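PDB 4EIU: uncharacterized hypothetical protein from Bacteroides uniformis, which is of unknown function but belongs to the DUF3823 family, whose N-terminal domain is grouped with transthyretin-like domains. Local coordinates for residues D76-P81 and R237-E242; E110-L115 and R138-E143; L115-V120 and A221-N226; D157-V162 and I225-P230. All coordinates share one frame; numbering follows the deposited sequence.

Contact 1 (D76-P81 and R237-E242); sequences DGPFIP and RWNYSE
Pro78, the centre of an inverse gamma turn, meets Asn239 in two ways at once: its carbonyl oxygen takes a hydrogen bond from the amide, and its ring packs against the same nitrogen. The turn is closed by a weak bond from Phe79 N to Gly77 O. Asn239 ND2 donates to Pro78 O at 3.1 Å with an N-H...O angle of 155°. The donor lies in the carbonyl plane on a lone pair, and the oxygen is only 14° out of the amide plane, so both flat groups are well oriented. Pro78 CB also comes within 3.4 Å of Asn239 ND2, as ring and amide cross obliquely, while Pro78 CG stands 3.5 Å from Trp238 O. The loop that follows strand 69-76 of the five-stranded antiparallel sheet is thereby seated on strand 239-247, an outermost strand of the four-stranded antiparallel sheet. Asn239 OD1 is engaged by Leu115 N, so bonds at both ends of the amide fix its rotation. Arg237 adds an aliphatic contact, with CD 3.5 Å from Gly77 CA. Its chain is extended from CG to NE (chi2 -176°), which carries the guanidinium on to the carbonyl oxygens of Gly33, Ser31 and Thr229. Gly77 itself is hemmed in locally: a CB there would fall 2.4 Å from Phe79 CE2.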
loop_
_atom_site.group_PDB
_atom_site.type_symbol
_atom_site.label_atom_id
_atom_site.label_comp_id
_atom_site.label_asym_id
_atom_site.label_seq_id
_atom_site.Cartn_x
_atom_site.Cartn_y
_atom_site.Cartn_z
ATOM N N ASP A 76 7.302 -5.435 -2.397
ATOM C CA ASP A 76 7.461 -4.494 -1.281
ATOM C C ASP A 76 6.252 -3.541 -1.299
ATOM O O ASP A 76 5.718 -3.199 -2.382
ATOM C CB ASP A 76 8.728 -3.681 -1.508
ATOM C CG ASP A 76 9.993 -4.510 -1.377
ATOM O OD1 ASP A 76 10.565 -4.598 -0.274
ATOM O OD2 ASP A 76 10.464 -5.032 -2.400
ATOM N N GLY A 77 5.823 -3.084 -0.130
ATOM C CA GLY A 77 4.609 -2.324 -0.072
ATOM C C GLY A 77 4.336 -1.844 1.325
ATOM O O GLY A 77 5.268 -1.836 2.132
ATOM N N PRO A 78 3.068 -1.464 1.606
ATOM C CA PRO A 78 2.610 -1.028 2.948
ATOM C C PRO A 78 2.298 -2.238 3.841
ATOM O O PRO A 78 1.187 -2.429 4.291
ATOM C CB PRO A 78 1.367 -0.196 2.615
ATOM C CG PRO A 78 0.766 -0.937 1.450
ATOM C CD PRO A 78 1.975 -1.331 0.625
ATOM N N PHE A 79 3.341 -3.021 4.054
ATOM C CA PHE A 79 3.297 -4.271 4.787
ATOM C C PHE A 79 4.699 -4.653 5.277
ATOM O O PHE A 79 5.723 -4.217 4.743
ATOM C CB PHE A 79 2.615 -5.397 3.984
ATOM C CG PHE A 79 3.162 -5.600 2.584
ATOM C CD1 PHE A 79 4.346 -6.269 2.377
ATOM C CD2 PHE A 79 2.433 -5.142 1.471
ATOM C CE1 PHE A 79 4.795 -6.509 1.069
ATOM C CE2 PHE A 79 2.892 -5.347 0.164
ATOM C CZ PHE A 79 4.074 -6.019 -0.017
ATOM N N ILE A 80 4.728 -5.513 6.294
ATOM C CA ILE A 80 5.970 -5.941 6.900
ATOM C C ILE A 80 6.876 -6.462 5.805
ATOM O O ILE A 80 6.442 -7.285 4.983
ATOM C CB ILE A 80 5.755 -7.045 7.963
ATOM C CG1 ILE A 80 5.064 -6.432 9.194
ATOM C CG2 ILE A 80 7.107 -7.643 8.397
ATOM C CD1 ILE A 80 4.855 -7.412 10.347
ATOM N N PRO A 81 8.105 -5.962 5.750
ATOM C CA PRO A 81 8.998 -6.510 4.693
ATOM C C PRO A 81 9.133 -8.021 4.721
ATOM O O PRO A 81 9.333 -8.617 5.814
ATOM C CB PRO A 81 10.336 -5.864 5.002
ATOM C CG PRO A 81 9.975 -4.593 5.719
ATOM C CD PRO A 81 8.757 -4.906 6.529
ATOM N N ARG A 237 4.821 4.128 2.786
ATOM C CA ARG A 237 3.716 3.797 1.890
ATOM C C ARG A 237 2.388 3.736 2.652
ATOM O O ARG A 237 2.324 3.209 3.763
ATOM C CB ARG A 237 3.962 2.475 1.212
ATOM C CG ARG A 237 5.284 2.402 0.444
ATOM C CD ARG A 237 5.500 1.076 -0.333
ATOM N NE ARG A 237 6.851 1.186 -0.837
ATOM C CZ ARG A 237 7.219 1.504 -2.043
ATOM N NH1 ARG A 237 6.333 1.566 -3.056
ATOM N NH2 ARG A 237 8.513 1.736 -2.230
ATOM N N TRP A 238 1.357 4.325 2.050
ATOM C CA TRP A 238 -0.022 4.233 2.554
ATOM C C TRP A 238 -0.698 2.920 2.365
ATOM O O TRP A 238 -0.615 2.260 1.295
ATOM C CB TRP A 238 -0.895 5.326 1.923
ATOM C CG TRP A 238 -0.557 6.731 2.330
ATOM C CD1 TRP A 238 -0.767 7.350 3.561
ATOM C CD2 TRP A 238 0.081 7.752 1.507
ATOM N NE1 TRP A 238 -0.345 8.645 3.533
ATOM C CE2 TRP A 238 0.161 8.952 2.335
ATOM C CE3 TRP A 238 0.498 7.815 0.176
ATOM C CZ2 TRP A 238 0.709 10.124 1.864
ATOM C CZ3 TRP A 238 1.062 9.008 -0.285
ATOM C CH2 TRP A 238 1.171 10.122 0.541
ATOM N N ASN A 239 -1.472 2.568 3.393
ATOM C CA ASN A 239 -2.622 1.674 3.229
ATOM C C ASN A 239 -3.871 2.468 2.859
ATOM O O ASN A 239 -4.007 3.631 3.229
ATOM C CB ASN A 239 -2.871 0.834 4.474
ATOM C CG ASN A 239 -1.728 -0.143 4.731
ATOM O OD1 ASN A 239 -0.951 0.064 5.654
ATOM N ND2 ASN A 239 -1.614 -1.173 3.907
ATOM N N TYR A 240 -4.755 1.824 2.094
ATOM C CA TYR A 240 -5.841 2.502 1.425
ATOM C C TYR A 240 -7.178 1.841 1.667
ATOM O O TYR A 240 -7.262 0.617 1.769
ATOM C CB TYR A 240 -5.618 2.468 -0.103
ATOM C CG TYR A 240 -4.671 3.507 -0.691
ATOM C CD1 TYR A 240 -5.158 4.721 -1.148
ATOM C CD2 TYR A 240 -3.318 3.232 -0.882
ATOM C CE1 TYR A 240 -4.321 5.663 -1.723
ATOM C CE2 TYR A 240 -2.479 4.178 -1.435
ATOM C CZ TYR A 240 -3.014 5.381 -1.906
ATOM O OH TYR A 240 -2.175 6.316 -2.499
ATOM N N SER A 241 -8.225 2.674 1.679
ATOM C CA SER A 241 -9.598 2.222 1.622
ATOM C C SER A 241 -10.024 1.915 0.195
ATOM O O SER A 241 -9.268 2.114 -0.761
ATOM C CB SER A 241 -10.519 3.284 2.200
ATOM O OG SER A 241 -10.718 4.347 1.275
ATOM N N GLU A 242 -11.248 1.431 0.066
ATOM C CA GLU A 242 -11.901 1.372 -1.231
ATOM C C GLU A 242 -12.278 2.796 -1.631
ATOM O O GLU A 242 -12.543 3.626 -0.745
ATOM C CB GLU A 242 -13.158 0.515 -1.174
ATOM C CG GLU A 242 -12.894 -0.981 -1.094
ATOM C CD GLU A 242 -14.170 -1.742 -0.786
ATOM O OE1 GLU A 242 -15.118 -1.664 -1.595
ATOM O OE2 GLU A 242 -14.251 -2.379 0.288
#

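Contact 2 (E110-L115 and R138-E143); sequences EVQPFL and RGVSDE
Phe114 and Gly139 make a backbone-led, partly buried contact at the open end of the hairpin formed by strands 115-126 and 129-138, where the chain enters the first strand and leaves the second. Leu115 and Arg138 form an antiparallel non-hydrogen-bonded pair there, with their CA atoms 4.5 Å apart. Next to it, Gly139 N donates to Phe114 O at 2.9 Å; the bond is almost straight at the hydrogen (176°), yet the donor stands 55° out of the carbonyl plane. Pro113 O adds a CA-H...O contact to Gly139 CA at 3.2 Å, and a side chain at Gly139 would collide with this oxygen. Beyond the glycine, Val140 turns its CG2 methyl, anti to the backbone N, toward the Gln112 chain, which it meets at about a right angle, with CG2 4.0 Å from Gln112 CB. The Gln112 amide reaches Lys148 through OE1. Arg138 bends at chi2 (-66°) and lies alongside Leu115, its guanidinium engaging Glu196 through NH2 and Leu160 O through NH1. A water ties the two segments once more, donating to Phe114 O at 2.7 Å and accepting from Arg138 NH1 at 2.9 Å.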
loop_
_atom_site.group_PDB
_atom_site.type_symbol
_atom_site.label_atom_id
_atom_site.label_comp_id
_atom_site.label_asym_id
_atom_site.label_seq_id
_atom_site.Cartn_x
_atom_site.Cartn_y
_atom_site.Cartn_z
ATOM N N GLU A 110 0.760 -13.589 0.681
ATOM C CA GLU A 110 0.059 -13.249 1.905
ATOM C C GLU A 110 0.985 -12.377 2.698
ATOM O O GLU A 110 2.085 -12.815 3.027
ATOM C CB GLU A 110 -0.270 -14.506 2.701
ATOM C CG GLU A 110 -1.308 -15.335 2.006
ATOM C CD GLU A 110 -1.670 -16.521 2.859
ATOM O OE1 GLU A 110 -0.966 -17.516 2.755
ATOM O OE2 GLU A 110 -2.604 -16.431 3.657
ATOM N N VAL A 111 0.530 -11.175 3.049
ATOM C CA VAL A 111 1.360 -10.154 3.691
ATOM C C VAL A 111 0.633 -9.666 4.946
ATOM O O VAL A 111 -0.479 -10.101 5.257
ATOM C CB VAL A 111 1.689 -9.005 2.720
ATOM C CG1 VAL A 111 2.355 -9.549 1.441
ATOM C CG2 VAL A 111 0.434 -8.226 2.372
ATOM N N GLN A 112 1.307 -8.811 5.680
ATOM C CA GLN A 112 0.808 -8.266 6.960
ATOM C C GLN A 112 0.821 -6.735 6.791
ATOM O O GLN A 112 1.822 -6.090 7.070
ATOM C CB GLN A 112 1.709 -8.734 8.079
ATOM C CG GLN A 112 1.403 -10.194 8.413
ATOM C CD GLN A 112 2.380 -10.856 9.362
ATOM O OE1 GLN A 112 3.616 -10.813 9.168
ATOM N NE2 GLN A 112 1.835 -11.490 10.400
ATOM N N PRO A 113 -0.311 -6.166 6.318
ATOM C CA PRO A 113 -0.341 -4.735 6.074
ATOM C C PRO A 113 -0.202 -3.990 7.400
ATOM O O PRO A 113 -0.650 -4.467 8.399
ATOM C CB PRO A 113 -1.740 -4.489 5.493
ATOM C CG PRO A 113 -2.563 -5.639 5.956
ATOM C CD PRO A 113 -1.630 -6.799 6.159
ATOM N N PHE A 114 0.387 -2.801 7.366
ATOM C CA PHE A 114 0.589 -2.059 8.585
ATOM C C PHE A 114 -0.739 -1.589 9.191
ATOM O O PHE A 114 -0.913 -1.614 10.404
ATOM C CB PHE A 114 1.441 -0.822 8.315
ATOM C CG PHE A 114 2.790 -1.102 7.736
ATOM C CD1 PHE A 114 3.555 -2.149 8.199
ATOM C CD2 PHE A 114 3.316 -0.288 6.757
ATOM C CE1 PHE A 114 4.819 -2.387 7.681
ATOM C CE2 PHE A 114 4.578 -0.527 6.233
ATOM C CZ PHE A 114 5.343 -1.565 6.727
ATOM N N LEU A 115 -1.646 -1.144 8.330
ATOM C CA LEU A 115 -2.936 -0.512 8.703
ATOM C C LEU A 115 -4.067 -0.985 7.801
ATOM O O LEU A 115 -3.850 -1.307 6.632
ATOM C CB LEU A 115 -2.829 1.019 8.597
ATOM C CG LEU A 115 -1.752 1.747 9.441
ATOM C CD1 LEU A 115 -1.672 3.254 9.115
ATOM C CD2 LEU A 115 -2.016 1.585 10.951
ATOM N N ARG A 138 -4.874 -1.123 13.204
ATOM C CA ARG A 138 -3.666 -1.908 12.912
ATOM C C ARG A 138 -3.975 -3.093 11.999
ATOM O O ARG A 138 -4.935 -3.811 12.229
ATOM C CB ARG A 138 -3.050 -2.418 14.208
ATOM C CG ARG A 138 -2.535 -1.342 15.139
ATOM C CD ARG A 138 -1.357 -0.585 14.539
ATOM N NE ARG A 138 -0.863 0.441 15.454
ATOM C CZ ARG A 138 0.078 1.327 15.128
ATOM N NH1 ARG A 138 0.643 1.275 13.954
ATOM N NH2 ARG A 138 0.485 2.257 15.984
ATOM N N GLY A 139 -3.179 -3.298 10.964
ATOM C CA GLY A 139 -3.409 -4.421 10.061
ATOM C C GLY A 139 -2.714 -5.683 10.569
ATOM O O GLY A 139 -3.032 -6.796 10.132
ATOM N N VAL A 140 -1.725 -5.493 11.443
ATOM C CA VAL A 140 -0.937 -6.561 12.048
ATOM C C VAL A 140 -0.654 -6.089 13.470
ATOM O O VAL A 140 -0.515 -4.876 13.704
ATOM C CB VAL A 140 0.381 -6.761 11.306
ATOM C CG1 VAL A 140 1.216 -5.477 11.274
ATOM C CG2 VAL A 140 1.162 -7.907 11.922
ATOM N N SER A 141 -0.600 -7.012 14.422
ATOM C CA SER A 141 -0.374 -6.623 15.812
ATOM C C SER A 141 0.995 -5.974 15.966
ATOM O O SER A 141 2.010 -6.357 15.303
ATOM C CB SER A 141 -0.482 -7.813 16.761
ATOM O OG SER A 141 0.630 -8.654 16.581
ATOM N N ASP A 142 1.032 -4.966 16.827
ATOM C CA ASP A 142 2.296 -4.321 17.212
ATOM C C ASP A 142 3.360 -5.363 17.675
ATOM O O ASP A 142 4.540 -5.186 17.374
ATOM C CB ASP A 142 2.045 -3.279 18.327
ATOM C CG ASP A 142 1.256 -2.051 17.830
ATOM O OD1 ASP A 142 0.894 -1.969 16.625
ATOM O OD2 ASP A 142 1.014 -1.134 18.642
ATOM N N GLU A 143 2.917 -6.460 18.318
ATOM C CA GLU A 143 3.822 -7.520 18.845
ATOM C C GLU A 143 4.516 -8.213 17.698
ATOM O O GLU A 143 5.720 -8.383 17.744
ATOM C CB GLU A 143 3.062 -8.563 19.680
HETATM O O HOH W 1 1.045 -1.019 12.174
#

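Contact 3 (L115-V120 and A221-N226); sequences LNVEFV and AAARIN
Val117 places CG1 anti to its backbone N (chi1 -177°) and CG2 anti to its carbonyl carbon, a setting that spreads the two methyls over successive inward-facing alanines. CG1 lies 3.7 Å from Ala221 CB, and CG2 lies 3.9 Å from Ala223 CB. Leu115, with CG anti to the carbonyl carbon (chi1 -58°), sends CD1 down onto the opposing strand, 3.6 Å from Ala223 C and equally near Arg224 N. The same methyl is 3.9 Å from Ile225 CG2, so it touches backbone and side chains together. These contacts join an outermost strand of the three-stranded sheet, 115-126, to the inner strand 216-225 of the four-stranded sheet, consistent with a small beta sandwich. The axes of segments 115-119 and 221-225 run roughly antiparallel, at 158°, and approach to 6.6 Å, a short spacing consistent with the small alanine side chains. Replacing Leu115 by an alanine removes CG and both terminal methyls and would probably open a gap over the Ala223-Arg224 peptide, leaving Ile225 CG2 without this apolar neighbour. At the other end Phe119 brings its ring tip to the Ala221 backbone, CZ being 3.5 Å from Ala221 N, and CE1 reaches the alanine methyl at 4.1 Å. That backbone nitrogen is bonded to Ser241 OG of strand 239-247. The CB of Arg224 points away from strand 115-119; its guanidinium salt-bridges Asp164.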
loop_
_atom_site.group_PDB
_atom_site.type_symbol
_atom_site.label_atom_id
_atom_site.label_comp_id
_atom_site.label_asym_id
_atom_site.label_seq_id
_atom_site.Cartn_x
_atom_site.Cartn_y
_atom_site.Cartn_z
ATOM N N LEU A 115 -1.646 -1.144 8.330
ATOM C CA LEU A 115 -2.936 -0.512 8.703
ATOM C C LEU A 115 -4.067 -0.985 7.801
ATOM O O LEU A 115 -3.850 -1.307 6.632
ATOM C CB LEU A 115 -2.829 1.019 8.597
ATOM C CG LEU A 115 -1.752 1.747 9.441
ATOM C CD1 LEU A 115 -1.672 3.254 9.115
ATOM C CD2 LEU A 115 -2.016 1.585 10.951
ATOM N N ASN A 116 -5.261 -1.046 8.371
ATOM C CA ASN A 116 -6.483 -1.174 7.635
ATOM C C ASN A 116 -7.205 0.151 7.704
ATOM O O ASN A 116 -7.305 0.764 8.780
ATOM C CB ASN A 116 -7.339 -2.279 8.237
ATOM C CG ASN A 116 -6.724 -3.645 8.066
ATOM O OD1 ASN A 116 -6.090 -3.929 7.056
ATOM N ND2 ASN A 116 -6.946 -4.511 9.030
ATOM N N VAL A 117 -7.713 0.588 6.569
ATOM C CA VAL A 117 -8.326 1.910 6.456
ATOM C C VAL A 117 -9.642 1.774 5.728
ATOM O O VAL A 117 -9.674 1.237 4.630
ATOM C CB VAL A 117 -7.433 2.883 5.656
ATOM C CG1 VAL A 117 -8.074 4.283 5.608
ATOM C CG2 VAL A 117 -6.002 2.902 6.200
ATOM N N GLU A 118 -10.723 2.268 6.328
ATOM C CA GLU A 118 -12.042 2.151 5.710
ATOM C C GLU A 118 -12.850 3.410 5.937
ATOM O O GLU A 118 -12.616 4.154 6.898
ATOM C CB GLU A 118 -12.796 0.959 6.303
ATOM C CG GLU A 118 -13.044 1.102 7.809
ATOM C CD GLU A 118 -13.438 -0.192 8.491
ATOM O OE1 GLU A 118 -14.355 -0.877 7.977
ATOM O OE2 GLU A 118 -12.851 -0.503 9.563
ATOM N N PHE A 119 -13.811 3.637 5.052
ATOM C CA PHE A 119 -14.873 4.622 5.318
ATOM C C PHE A 119 -15.925 4.009 6.231
ATOM O O PHE A 119 -16.162 2.806 6.186
ATOM C CB PHE A 119 -15.520 5.061 4.022
ATOM C CG PHE A 119 -14.649 5.940 3.178
ATOM C CD1 PHE A 119 -14.268 7.207 3.635
ATOM C CD2 PHE A 119 -14.223 5.520 1.923
ATOM C CE1 PHE A 119 -13.489 8.042 2.848
ATOM C CE2 PHE A 119 -13.433 6.343 1.134
ATOM C CZ PHE A 119 -13.065 7.607 1.591
ATOM N N VAL A 120 -16.554 4.825 7.072
ATOM C CA VAL A 120 -17.627 4.328 7.920
ATOM C C VAL A 120 -18.971 4.747 7.343
ATOM O O VAL A 120 -19.786 3.886 7.018
ATOM C CB VAL A 120 -17.477 4.785 9.379
ATOM C CG1 VAL A 120 -18.663 4.291 10.204
ATOM C CG2 VAL A 120 -16.170 4.251 9.935
ATOM N N ALA A 221 -9.656 7.134 1.315
ATOM C CA ALA A 221 -8.863 7.368 2.526
ATOM C C ALA A 221 -7.600 6.569 2.470
ATOM O O ALA A 221 -7.531 5.517 1.813
ATOM C CB ALA A 221 -9.665 7.046 3.780
ATOM N N ALA A 222 -6.564 7.104 3.113
ATOM C CA ALA A 222 -5.305 6.438 3.225
ATOM C C ALA A 222 -4.666 6.824 4.539
ATOM O O ALA A 222 -4.948 7.897 5.059
ATOM C CB ALA A 222 -4.384 6.779 2.051
ATOM N N ALA A 223 -3.840 5.923 5.081
ATOM C CA ALA A 223 -3.077 6.198 6.325
ATOM C C ALA A 223 -1.755 5.418 6.287
ATOM O O ALA A 223 -1.612 4.395 5.572
ATOM C CB ALA A 223 -3.880 5.870 7.547
ATOM N N ARG A 224 -0.751 5.972 6.947
ATOM C CA ARG A 224 0.537 5.309 6.989
ATOM C C ARG A 224 1.212 5.479 8.335
ATOM O O ARG A 224 0.798 6.312 9.162
ATOM C CB ARG A 224 1.417 5.834 5.876
ATOM C CG ARG A 224 1.733 7.313 5.985
ATOM C CD ARG A 224 2.688 7.735 4.907
ATOM N NE ARG A 224 2.813 9.182 4.878
ATOM C CZ ARG A 224 3.607 9.854 4.062
ATOM N NH1 ARG A 224 4.337 9.232 3.158
ATOM N NH2 ARG A 224 3.643 11.183 4.137
ATOM N N ILE A 225 2.241 4.674 8.531
ATOM C CA ILE A 225 3.072 4.697 9.714
ATOM C C ILE A 225 4.434 5.311 9.424
ATOM O O ILE A 225 4.773 5.556 8.278
ATOM C CB ILE A 225 3.214 3.290 10.383
ATOM C CG1 ILE A 225 3.900 2.263 9.471
ATOM C CG2 ILE A 225 1.841 2.799 10.802
ATOM C CD1 ILE A 225 4.424 0.997 10.183
ATOM N N ASN A 226 5.216 5.535 10.483
ATOM C CA ASN A 226 6.560 6.121 10.407
ATOM C C ASN A 226 7.637 5.078 10.038
ATOM O O ASN A 226 8.605 4.851 10.765
ATOM C CB ASN A 226 6.847 6.816 11.752
ATOM C CG ASN A 226 8.174 7.563 11.775
ATOM O OD1 ASN A 226 8.606 8.054 10.752
ATOM N ND2 ASN A 226 8.838 7.623 12.949
#

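Contact 4 (D157-V162 and I225-P230); sequences DEYLNV and INYDTP
Asn161 O receives the backbone N of Asn226 at 2.8 Å, nearly along the C=O axis, and also takes a CA-H...O contact from Ile225 CA at 3.1 Å, while Val162 and Ile225 form an antiparallel non-hydrogen-bonded pair. Asn226 is the centre of an inverse gamma turn, closed by a weak Tyr227 N to Ile225 O bond. Its side chain, with CG anti to the backbone N (chi1 -176°), reaches back so that ND2 donates to Glu158 O at 3.2 Å. That bond comes in from above the carbonyl plane, 69° out of it. Asn161 N, just past the 3-10 segment 157-160, is the second donor to Glu158 O and arrives from the opposite face. In this way the 3-10 turn leading into strand 162-170 is fastened to the loop leaving strand 216-225, its neighbour in the four-stranded antiparallel sheet. Tyr159 and Tyr227 form a T-shaped (edge-to-face) pair, the edge of Tyr227 directed at the face of Tyr159, with centroids 5.3 Å apart and planes at 61°. The closest atoms are Tyr159 CG and Tyr227 CD1, at 3.6 Å. With an alanine at Tyr159, the edge of Tyr227 is likely to lose its aromatic mate, and Asn154 O the hydroxyl that bonds it. Asn226 O receives a further CA-H...O contact from Tyr159 CA at 3.3 Å. Glu158 OE2 and Tyr227 OH each hydrogen-bond to a separate diethylene glycol molecule, probably from the crystallisation liquor. Ile225 CD1 rests 3.6 Å from Tyr159 O.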
loop_
_atom_site.group_PDB
_atom_site.type_symbol
_atom_site.label_atom_id
_atom_site.label_comp_id
_atom_site.label_asym_id
_atom_site.label_seq_id
_atom_site.Cartn_x
_atom_site.Cartn_y
_atom_site.Cartn_z
ATOM N N ASP A 157 10.631 2.389 18.697
ATOM C CA ASP A 157 9.204 2.238 18.949
ATOM C C ASP A 157 8.438 3.182 18.024
ATOM O O ASP A 157 7.369 2.860 17.549
ATOM C CB ASP A 157 8.831 2.579 20.363
ATOM C CG ASP A 157 9.290 1.564 21.380
ATOM O OD1 ASP A 157 9.687 0.434 21.019
ATOM O OD2 ASP A 157 9.303 1.928 22.535
ATOM N N GLU A 158 9.010 4.345 17.729
ATOM C CA GLU A 158 8.297 5.355 16.912
ATOM C C GLU A 158 8.023 4.934 15.460
ATOM O O GLU A 158 7.240 5.585 14.755
ATOM C CB GLU A 158 9.068 6.698 16.974
ATOM C CG GLU A 158 10.307 6.708 16.076
ATOM C CD GLU A 158 11.124 8.009 16.173
ATOM O OE1 GLU A 158 10.889 8.783 17.067
ATOM O OE2 GLU A 158 12.021 8.252 15.356
ATOM N N TYR A 159 8.661 3.856 15.010
ATOM C CA TYR A 159 8.350 3.302 13.687
ATOM C C TYR A 159 6.848 2.954 13.560
ATOM O O TYR A 159 6.274 3.054 12.484
ATOM C CB TYR A 159 9.188 2.078 13.360
ATOM C CG TYR A 159 10.680 2.286 13.143
ATOM C CD1 TYR A 159 11.202 3.508 12.798
ATOM C CD2 TYR A 159 11.564 1.220 13.278
ATOM C CE1 TYR A 159 12.556 3.680 12.639
ATOM C CE2 TYR A 159 12.939 1.377 13.119
ATOM C CZ TYR A 159 13.421 2.600 12.752
ATOM O OH TYR A 159 14.777 2.787 12.622
ATOM N N LEU A 160 6.208 2.596 14.666
ATOM C CA LEU A 160 4.795 2.275 14.666
ATOM C C LEU A 160 3.835 3.467 14.621
ATOM O O LEU A 160 2.650 3.261 14.371
ATOM C CB LEU A 160 4.459 1.330 15.812
ATOM C CG LEU A 160 4.805 -0.130 15.559
ATOM C CD1 LEU A 160 4.916 -0.836 16.907
ATOM C CD2 LEU A 160 3.793 -0.773 14.621
ATOM N N ASN A 161 4.324 4.707 14.794
ATOM C CA ASN A 161 3.436 5.868 14.878
ATOM C C ASN A 161 2.650 6.040 13.560
ATOM O O ASN A 161 3.233 6.024 12.469
ATOM C CB ASN A 161 4.201 7.176 15.138
ATOM C CG ASN A 161 4.847 7.237 16.523
ATOM O OD1 ASN A 161 4.489 6.501 17.421
ATOM N ND2 ASN A 161 5.815 8.108 16.671
ATOM N N VAL A 162 1.331 6.158 13.669
ATOM C CA VAL A 162 0.505 6.586 12.551
ATOM C C VAL A 162 0.707 8.095 12.379
ATOM O O VAL A 162 0.378 8.873 13.271
ATOM C CB VAL A 162 -0.972 6.250 12.775
ATOM C CG1 VAL A 162 -1.815 6.746 11.580
ATOM C CG2 VAL A 162 -1.157 4.757 13.007
ATOM N N ILE A 225 2.241 4.674 8.531
ATOM C CA ILE A 225 3.072 4.697 9.714
ATOM C C ILE A 225 4.434 5.311 9.424
ATOM O O ILE A 225 4.773 5.556 8.278
ATOM C CB ILE A 225 3.214 3.290 10.383
ATOM C CG1 ILE A 225 3.900 2.263 9.471
ATOM C CG2 ILE A 225 1.841 2.799 10.802
ATOM C CD1 ILE A 225 4.424 0.997 10.183
ATOM N N ASN A 226 5.216 5.535 10.483
ATOM C CA ASN A 226 6.560 6.121 10.407
ATOM C C ASN A 226 7.637 5.078 10.038
ATOM O O ASN A 226 8.605 4.851 10.765
ATOM C CB ASN A 226 6.847 6.816 11.752
ATOM C CG ASN A 226 8.174 7.563 11.775
ATOM O OD1 ASN A 226 8.606 8.054 10.752
ATOM N ND2 ASN A 226 8.838 7.623 12.949
ATOM N N TYR A 227 7.470 4.424 8.886
ATOM C CA TYR A 227 8.308 3.313 8.501
ATOM C C TYR A 227 8.330 3.153 6.979
ATOM O O TYR A 227 7.284 3.093 6.343
ATOM C CB TYR A 227 7.774 2.005 9.122
ATOM C CG TYR A 227 8.781 0.879 9.076
ATOM C CD1 TYR A 227 9.887 0.863 9.905
ATOM C CD2 TYR A 227 8.642 -0.188 8.155
ATOM C CE1 TYR A 227 10.836 -0.183 9.844
ATOM C CE2 TYR A 227 9.568 -1.200 8.092
ATOM C CZ TYR A 227 10.654 -1.204 8.931
ATOM O OH TYR A 227 11.550 -2.207 8.837
ATOM N N ASP A 228 9.532 3.119 6.446
ATOM C CA ASP A 228 9.747 3.062 5.016
ATOM C C ASP A 228 9.984 1.679 4.495
ATOM O O ASP A 228 10.605 0.835 5.168
ATOM C CB ASP A 228 10.867 4.035 4.568
ATOM C CG ASP A 228 12.220 3.784 5.234
ATOM O OD1 ASP A 228 12.294 3.151 6.293
ATOM O OD2 ASP A 228 13.244 4.219 4.677
ATOM N N THR A 229 9.498 1.457 3.272
ATOM C CA THR A 229 9.641 0.176 2.583
ATOM C C THR A 229 10.001 0.497 1.127
ATOM O O THR A 229 9.398 1.400 0.513
ATOM C CB THR A 229 8.363 -0.728 2.706
ATOM O OG1 THR A 229 7.191 -0.044 2.241
ATOM C CG2 THR A 229 8.126 -1.168 4.161
ATOM N N PRO A 230 11.052 -0.142 0.593
ATOM C CA PRO A 230 12.050 -0.958 1.295
ATOM C C PRO A 230 12.790 -0.107 2.316
ATOM O O PRO A 230 12.851 1.142 2.188
ATOM C CB PRO A 230 13.032 -1.425 0.203
ATOM C CG PRO A 230 12.611 -0.753 -1.049
ATOM C CD PRO A 230 11.262 -0.110 -0.864
#

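Overall arrangement
Contacts 1 and 3 are buried, whereas contacts 2 and 4 are only partly so and rely more on backbone bonds. Contact 3 is purely apolar between two sheets; contact 1, near the centre of the chain, mixes proline packing with one side-chain amide-to-carbonyl hydrogen bond and sets a loop of the five-stranded sheet against the four-stranded one. Contact 2 is organised by a glycine and a water at the end of a hairpin, contact 4 by an asparagine and paired tyrosines between two loops. Leu115 is shared by contacts 2 and 3, and Ile225 by contacts 3 and 4. Asn239 ties contact 1 to contact 3 as well, its backbone N reaching Ala223 O.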